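Local coordinates for protein transcription regulator AmtR (Mycobacterium smegmatis, PDB 5E57) that probably binds DNA through a helix-turn-helix motif as a TetR-family transcription regulator linked to nitrogen regulation, at residues E66-A71 and R124-S129. Numbering follows the deposited sequence.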
loop_
_atom_site.group_PDB
_atom_site.type_symbol
_atom_site.label_atom_id
_atom_site.label_comp_id
_atom_site.label_asym_id
_atom_site.label_seq_id
_atom_site.Cartn_x
_atom_site.Cartn_y
_atom_site.Cartn_z
ATOM N N GLU A 66 -10.384 16.628 1.178
ATOM C CA GLU A 66 -9.647 17.685 0.518
ATOM C C GLU A 66 -8.914 17.243 -0.729
ATOM O O GLU A 66 -8.924 17.951 -1.690
ATOM C CB GLU A 66 -8.712 18.362 1.518
ATOM C CG GLU A 66 -9.503 19.125 2.561
ATOM C CD GLU A 66 -8.610 19.782 3.606
ATOM O OE1 GLU A 66 -7.434 19.394 3.797
ATOM O OE2 GLU A 66 -9.099 20.672 4.253
ATOM N N PRO A 67 -8.292 16.059 -0.738
ATOM C CA PRO A 67 -7.742 15.614 -2.019
ATOM C C PRO A 67 -8.821 15.469 -3.107
ATOM O O PRO A 67 -8.568 15.730 -4.288
ATOM C CB PRO A 67 -7.129 14.251 -1.685
ATOM C CG PRO A 67 -6.744 14.356 -0.265
ATOM C CD PRO A 67 -7.765 15.254 0.376
ATOM N N LEU A 68 -10.018 15.093 -2.706
ATOM C CA LEU A 68 -11.080 14.933 -3.661
ATOM C C LEU A 68 -11.597 16.281 -4.159
ATOM O O LEU A 68 -11.954 16.387 -5.326
ATOM C CB LEU A 68 -12.174 14.056 -3.096
ATOM C CG LEU A 68 -13.224 13.486 -4.014
ATOM C CD1 LEU A 68 -12.648 12.839 -5.267
ATOM C CD2 LEU A 68 -14.019 12.456 -3.211
ATOM N N GLU A 69 -11.615 17.304 -3.310
ATOM C CA GLU A 69 -11.955 18.640 -3.766
ATOM C C GLU A 69 -10.989 19.071 -4.836
ATOM O O GLU A 69 -11.417 19.507 -5.924
ATOM C CB GLU A 69 -11.935 19.633 -2.614
ATOM C CG GLU A 69 -13.034 19.331 -1.599
ATOM C CD GLU A 69 -12.762 20.061 -0.273
ATOM O OE1 GLU A 69 -11.648 20.604 -0.072
ATOM O OE2 GLU A 69 -13.619 20.088 0.597
ATOM N N LEU A 70 -9.690 18.875 -4.570
ATOM C CA LEU A 70 -8.630 19.180 -5.544
ATOM C C LEU A 70 -8.753 18.408 -6.872
ATOM O O LEU A 70 -8.734 18.993 -7.972
ATOM C CB LEU A 70 -7.247 18.951 -4.942
ATOM C CG LEU A 70 -6.097 19.234 -5.886
ATOM C CD1 LEU A 70 -6.162 20.672 -6.449
ATOM C CD2 LEU A 70 -4.735 19.032 -5.217
ATOM N N ALA A 71 -8.939 17.118 -6.758
ATOM C CA ALA A 71 -9.041 16.267 -7.921
ATOM C C ALA A 71 -10.213 16.682 -8.764
ATOM O O ALA A 71 -10.104 16.677 -9.994
ATOM C CB ALA A 71 -9.259 14.839 -7.516
ATOM N N ARG A 124 -13.722 7.342 -1.709
ATOM C CA ARG A 124 -12.379 7.000 -2.007
ATOM C C ARG A 124 -12.335 6.435 -3.410
ATOM O O ARG A 124 -11.396 6.727 -4.155
ATOM C CB ARG A 124 -11.867 5.985 -0.966
ATOM C CG ARG A 124 -10.508 5.475 -1.283
ATOM C CD ARG A 124 -9.751 4.813 -0.083
ATOM N NE ARG A 124 -8.592 4.108 -0.657
ATOM C CZ ARG A 124 -8.705 2.918 -1.246
ATOM N NH1 ARG A 124 -9.878 2.302 -1.232
ATOM N NH2 ARG A 124 -7.679 2.314 -1.810
ATOM N N ALA A 125 -13.326 5.606 -3.794
ATOM C CA ALA A 125 -13.365 5.129 -5.180
ATOM C C ALA A 125 -13.463 6.275 -6.243
ATOM O O ALA A 125 -12.884 6.183 -7.294
ATOM C CB ALA A 125 -14.453 4.047 -5.375
ATOM N N GLU A 126 -14.156 7.357 -5.935
ATOM C CA GLU A 126 -14.180 8.582 -6.787
ATOM C C GLU A 126 -12.815 9.268 -6.865
ATOM O O GLU A 126 -12.407 9.834 -7.906
ATOM C CB GLU A 126 -15.130 9.636 -6.190
ATOM C CG GLU A 126 -16.522 9.667 -6.745
ATOM C CD GLU A 126 -17.446 10.616 -5.952
ATOM O OE1 GLU A 126 -17.071 11.780 -5.651
ATOM O OE2 GLU A 126 -18.561 10.185 -5.617
ATOM N N LEU A 127 -12.081 9.231 -5.762
ATOM C CA LEU A 127 -10.722 9.774 -5.808
ATOM C C LEU A 127 -9.890 8.953 -6.749
ATOM O O LEU A 127 -9.141 9.490 -7.653
ATOM C CB LEU A 127 -10.094 9.775 -4.430
ATOM C CG LEU A 127 -8.728 10.422 -4.356
ATOM C CD1 LEU A 127 -8.700 11.834 -4.912
ATOM C CD2 LEU A 127 -8.219 10.386 -2.927
ATOM N N ARG A 128 -10.033 7.635 -6.557
ATOM C CA ARG A 128 -9.333 6.682 -7.407
ATOM C C ARG A 128 -9.677 6.868 -8.872
ATOM O O ARG A 128 -8.796 6.815 -9.758
ATOM C CB ARG A 128 -9.592 5.252 -6.945
ATOM C CG ARG A 128 -8.960 4.169 -7.786
ATOM C CD ARG A 128 -9.371 2.781 -7.371
ATOM N NE ARG A 128 -8.721 1.738 -8.159
ATOM C CZ ARG A 128 -9.170 0.470 -8.253
ATOM N NH1 ARG A 128 -10.195 0.058 -7.562
ATOM N NH2 ARG A 128 -8.505 -0.425 -8.928
ATOM N N SER A 129 -10.954 7.115 -9.125
ATOM C CA SER A 129 -11.424 7.267 -10.487
ATOM C C SER A 129 -10.899 8.586 -11.058
ATOM O O SER A 129 -10.568 8.666 -12.274
ATOM C CB SER A 129 -12.969 7.186 -10.509
ATOM O OG SER A 129 -13.459 7.587 -11.771
#
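Leu68 and Leu127 pack across the interface between two helices whose segments run in roughly the same direction, 38° apart, with their axes 9.7 Å apart at the closest point. The contact is largely apolar, and no hydrogen bond links the two segments. Leu68, Leu127, Pro67 and Ala71 are all buried, and the branched hydrocarbon ends of the leucines suit a place that offers no polar partner across the contact. The two ends land on different parts of the facing helix. CD1 of Leu68 rests 3.7 Å from CA of Leu127 and also touches its CB at 4.1 Å. In Leu68, CG lies anti to the backbone N (chi1 -166°), a setting that carries the branched end over to the other helix although the CB bond itself does not point there. Leu127 uses both methyls: CD1 lies 4.0 Å from CB of Ala71 and 3.9 Å from the carbonyl O of Pro67, while CD2 comes to 4.2 Å from CB of Pro67. Pro67 and Ala71 lie one helical turn apart, and their compact side chains, a ring and a single methyl, let the branched end of Leu127 pack close. The Pro67 O touched by this methyl already accepts the backbone N-H of Ala71, so an apolar neighbour deprives it of no helical bond.

The polar margin belongs to Glu126. Its side chain crosses that of Leu68 at about a right angle, with OE1 4.0 Å from Leu68 CD2; a partly exposed position suits a carboxylate.

The contact joins helix 65-75 to helix 118-142 in the helical TetR-family fold. Pro67 also packs on helix 82-98, and an acetate ion, probably from the crystallisation liquor, lies beside Leu127. The CB bonds of Arg124 and Arg128 point away from segment 66-71; their side chains touch helix 151-165 and form salt bridges to Asp165 and Asp166, respectively, of the second subunit.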